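Local coordinates for periplasmic binding protein (Xylanimonas cellulosilytica, PDB 4MX8) that probably binds a solute, perhaps an iron-siderophore complex, and delivers it to a membrane transporter, at residues Ile49-Met54 and Gly65-Ala70; Ala56-Gly61 and Asp77-Tyr82. All coordinates share one frame; numbering follows the deposited sequence.

Contact 1 of 2, residues Ile49-Met54 and Gly65-Ala70; sequences IVVFDM and GEIAGA
The flat groups that meet between 49-54 and 65-70 are peptide units, and two carbonyls do most of the work, at the single parallel bridge of a beta-alpha-beta crossover made of strand 49-51, helix 54-62 and strand 67-70. I49 O takes A68 N at 2.8 Å and accepts a longer, weak bond from G69 N. G69 O in turn receives V51 N at 2.9 Å, while V50 CA comes up to the same oxygen at 3.2 Å as a CA-H...O contact. The bonds of G69 to I49 and V51, on either side of V50, are the signature of a parallel bridge. That there is one bridge and no more is consistent with the corner the chain turns at A68. Each strand pairs mainly elsewhere: strand 67-70 lies parallel to strand 87-89, whereas V50 also bonds to L108 and V110 of strand 108-111.

On the side facing helix 54-62, V51 and I67 meet at about a right angle, V51 CG2 lying 4.1 Å from I67 CD1. With V51 CG1 anti to the backbone N (chi1 173°), CG2 falls anti to the carbonyl carbon, the position from which it touches I67; L57 and I60 of the helix touch both residues. A68 CB also lies beside I49 O. Beside I49 and E66 a water joins the segments, accepting from I49 N at 2.7 Å and donating to E66 O at 2.9 Å.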
# COMPACT_ATOMS: atom_id res chain seq x y z
N ILE A 49 15.11 2.22 15.43
CA ILE A 49 14.66 1.68 14.15
C ILE A 49 14.56 2.78 13.11
O ILE A 49 13.99 3.84 13.36
CB ILE A 49 13.28 1.00 14.27
CG1 ILE A 49 13.21 0.13 15.52
CG2 ILE A 49 12.99 0.19 13.03
CD1 ILE A 49 11.86 -0.47 15.74
N VAL A 50 15.12 2.54 11.93
CA VAL A 50 14.97 3.45 10.80
C VAL A 50 14.11 2.77 9.75
O VAL A 50 14.40 1.64 9.36
CB VAL A 50 16.33 3.84 10.22
CG1 VAL A 50 16.16 4.71 9.02
CG2 VAL A 50 17.14 4.56 11.27
N VAL A 51 13.04 3.43 9.32
CA VAL A 51 12.08 2.81 8.41
C VAL A 51 11.87 3.66 7.15
O VAL A 51 11.54 4.84 7.25
CB VAL A 51 10.72 2.60 9.11
CG1 VAL A 51 9.66 2.12 8.13
CG2 VAL A 51 10.86 1.64 10.26
N PHE A 52 12.04 3.06 5.97
CA PHE A 52 11.77 3.75 4.71
C PHE A 52 10.41 3.41 4.08
O PHE A 52 9.91 4.15 3.24
CB PHE A 52 12.86 3.47 3.67
CG PHE A 52 14.18 4.16 3.95
CD1 PHE A 52 14.47 5.38 3.37
CD2 PHE A 52 15.13 3.57 4.78
CE1 PHE A 52 15.70 6.01 3.62
CE2 PHE A 52 16.36 4.20 5.02
CZ PHE A 52 16.64 5.41 4.45
N ASP A 53 9.84 2.26 4.46
CA ASP A 53 8.57 1.77 3.89
C ASP A 53 7.42 2.14 4.84
O ASP A 53 7.35 1.64 5.97
CB ASP A 53 8.65 0.24 3.68
CG ASP A 53 7.32 -0.38 3.23
OD1 ASP A 53 6.70 0.14 2.27
OD2 ASP A 53 6.91 -1.41 3.83
N MSE A 54 6.55 3.04 4.39
CA MSE A 54 5.49 3.57 5.26
C MSE A 54 4.60 2.48 5.85
O MSE A 54 4.02 2.64 6.92
CB MSE A 54 4.66 4.64 4.53
CG MSE A 54 5.42 5.91 4.10
SE MSE A 54 6.46 6.75 5.52
CE MSE A 54 8.10 5.73 5.45
N GLY A 65 5.59 0.44 18.73
CA GLY A 65 6.96 0.85 18.49
C GLY A 65 7.09 2.34 18.27
O GLY A 65 6.11 3.10 18.37
N GLU A 66 8.31 2.75 17.97
CA GLU A 66 8.60 4.14 17.72
C GLU A 66 9.66 4.16 16.65
O GLU A 66 10.55 3.33 16.64
CB GLU A 66 9.14 4.80 18.98
CG GLU A 66 9.18 6.31 18.94
CD GLU A 66 9.81 6.88 20.20
OE1 GLU A 66 10.76 6.26 20.71
OE2 GLU A 66 9.35 7.95 20.68
N ILE A 67 9.55 5.12 15.74
CA ILE A 67 10.49 5.20 14.64
C ILE A 67 11.52 6.28 14.95
O ILE A 67 11.17 7.38 15.37
CB ILE A 67 9.77 5.52 13.35
CG1 ILE A 67 8.48 4.67 13.24
CG2 ILE A 67 10.71 5.36 12.19
CD1 ILE A 67 8.68 3.21 13.38
N ALA A 68 12.79 5.94 14.77
CA ALA A 68 13.87 6.82 15.15
C ALA A 68 14.29 7.67 13.96
O ALA A 68 14.77 8.79 14.11
CB ALA A 68 15.03 6.01 15.65
N GLY A 69 14.13 7.11 12.77
CA GLY A 69 14.53 7.78 11.55
C GLY A 69 13.65 7.33 10.40
O GLY A 69 13.24 6.16 10.34
N ALA A 70 13.38 8.25 9.48
CA ALA A 70 12.41 8.03 8.41
C ALA A 70 12.54 9.15 7.40
O ALA A 70 13.02 10.25 7.71
CB ALA A 70 11.00 8.02 8.99
O HOH W 1 13.39 3.12 17.26

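Contact 2 of 2, residues Ala56-Gly61 and Asp77-Tyr82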
# COMPACT_ATOMS: atom_id res chain seq x y z
N ALA A 56 5.60 -0.54 6.79
CA ALA A 56 6.30 -1.04 7.98
C ALA A 56 6.26 -0.02 9.10
O ALA A 56 6.15 -0.39 10.26
CB ALA A 56 7.72 -1.39 7.66
N LEU A 57 6.37 1.27 8.75
CA LEU A 57 6.27 2.32 9.77
C LEU A 57 4.92 2.20 10.45
O LEU A 57 4.85 2.19 11.68
CB LEU A 57 6.47 3.72 9.16
CG LEU A 57 6.62 4.88 10.16
CD1 LEU A 57 7.44 5.98 9.55
CD2 LEU A 57 5.29 5.47 10.63
N ASP A 58 3.87 2.11 9.65
CA ASP A 58 2.51 1.92 10.12
C ASP A 58 2.43 0.80 11.16
O ASP A 58 2.05 1.03 12.31
CB ASP A 58 1.61 1.60 8.92
CG ASP A 58 0.13 1.53 9.27
OD1 ASP A 58 -0.22 1.38 10.47
OD2 ASP A 58 -0.69 1.60 8.33
N THR A 59 2.78 -0.42 10.75
CA THR A 59 2.63 -1.56 11.63
C THR A 59 3.49 -1.44 12.89
O THR A 59 3.01 -1.74 14.01
CB THR A 59 2.88 -2.90 10.91
OG1 THR A 59 1.88 -3.08 9.89
CG2 THR A 59 2.78 -4.05 11.88
N ILE A 60 4.73 -0.99 12.74
CA ILE A 60 5.59 -0.80 13.92
C ILE A 60 4.91 0.12 14.95
O ILE A 60 4.91 -0.18 16.14
CB ILE A 60 7.00 -0.33 13.56
CG1 ILE A 60 7.74 -1.45 12.84
CG2 ILE A 60 7.76 -0.02 14.80
CD1 ILE A 60 9.01 -1.00 12.17
N GLY A 61 4.30 1.20 14.49
CA GLY A 61 3.58 2.07 15.39
C GLY A 61 2.41 1.37 16.06
O GLY A 61 2.21 1.49 17.27
N ASP A 77 0.29 12.08 7.44
CA ASP A 77 -0.09 12.68 8.72
C ASP A 77 -0.62 11.64 9.71
O ASP A 77 -0.34 11.72 10.90
CB ASP A 77 -1.10 13.81 8.51
CG ASP A 77 -2.08 13.52 7.38
OD1 ASP A 77 -2.44 12.33 7.14
OD2 ASP A 77 -2.50 14.51 6.73
N TYR A 78 -1.34 10.64 9.22
CA TYR A 78 -1.91 9.66 10.13
C TYR A 78 -0.88 8.73 10.77
O TYR A 78 -1.21 8.00 11.71
CB TYR A 78 -3.06 8.88 9.48
CG TYR A 78 -2.71 7.90 8.39
CD1 TYR A 78 -2.38 6.59 8.69
CD2 TYR A 78 -2.78 8.26 7.05
CE1 TYR A 78 -2.09 5.67 7.70
CE2 TYR A 78 -2.48 7.33 6.05
CZ TYR A 78 -2.14 6.04 6.39
OH TYR A 78 -1.84 5.11 5.44
N LEU A 79 0.35 8.75 10.26
CA LEU A 79 1.44 7.96 10.83
C LEU A 79 2.47 8.82 11.55
O LEU A 79 3.37 8.31 12.20
CB LEU A 79 2.13 7.13 9.76
CG LEU A 79 1.23 6.12 9.06
CD1 LEU A 79 2.02 5.37 8.02
CD2 LEU A 79 0.65 5.17 10.08
N GLU A 80 2.31 10.14 11.44
CA GLU A 80 3.27 11.08 12.00
C GLU A 80 3.49 10.84 13.48
O GLU A 80 4.61 10.99 13.98
CB GLU A 80 2.78 12.51 11.77
CG GLU A 80 3.89 13.51 11.59
CD GLU A 80 3.54 14.63 10.61
OE1 GLU A 80 3.47 14.36 9.38
OE2 GLU A 80 3.35 15.78 11.07
N GLU A 81 2.43 10.43 14.17
CA GLU A 81 2.48 10.23 15.63
C GLU A 81 3.46 9.16 16.09
O GLU A 81 3.88 9.17 17.23
CB GLU A 81 1.09 9.92 16.18
CG GLU A 81 0.68 8.47 16.03
CD GLU A 81 -0.77 8.24 16.42
OE1 GLU A 81 -1.01 7.60 17.48
OE2 GLU A 81 -1.66 8.68 15.65
N TYR A 82 3.80 8.24 15.20
CA TYR A 82 4.68 7.14 15.59
C TYR A 82 6.18 7.49 15.47
O TYR A 82 7.04 6.65 15.72
CB TYR A 82 4.33 5.89 14.77
CG TYR A 82 2.90 5.43 14.93
CD1 TYR A 82 2.38 5.14 16.17
CD2 TYR A 82 2.08 5.27 13.83
CE1 TYR A 82 1.08 4.71 16.32
CE2 TYR A 82 0.76 4.83 13.97
CZ TYR A 82 0.28 4.56 15.23
OH TYR A 82 -1.01 4.13 15.41
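G61 CA sits over one face of the Y82 ring, 3.5 Å from its centroid and 19° off the ring normal, a CH-pi contact that leans toward the CD1 side. The opposite face is covered by E81 CG, and L79 CD2 lies at the edge in the ring plane. A CB on G61 would point toward the ring and collide with Y82 CG, so glycine lets the helix backbone lie against it. Beside this, L79 crosses D58 at about a right angle, its CD2 reaching D58 CA at 3.7 Å, and L57 CD2 runs past L79 in the opposite sense to meet L79 CB at 3.7 Å. L57 CG stands anti to the backbone N (chi1 -170°), which swings CD2 toward 77-82. Helix 54-62, the crossover helix of a beta-alpha-beta unit in this lobe, packs here against the short, weakly bonded helix 77-80. Replacing Y82 by an alanine would probably leave G61 CA without its ring and open a gap between E81 CG and the helix. One shell out, T301 OG1 hydrogen-bonds both D58 OD2 and Y78 OH, while D58 OD1 takes the backbone N of E300.

Both contacts are buried, with centres 8 Å apart, yet they hold different pairs of elements. The touching residues of contact 1 are buried except E66, those of contact 2 except the partly exposed Y78 and Y82. Contact 1 joins two strands through backbone hydrogen bonds and a water bridging I49 and E66; contact 2 packs a helix against a weak helical turn through apolar side chains and a glycine-on-ring contact, its polar ends held by residues outside it. Helix 54-62 of contact 2 lies in sequence between the strands of contact 1. I67 N to Y82 O at 2.9 Å and G65 N to I60 O at 2.8 Å are probable hydrogen bonds between them, while M54 O packs on L79 CD1.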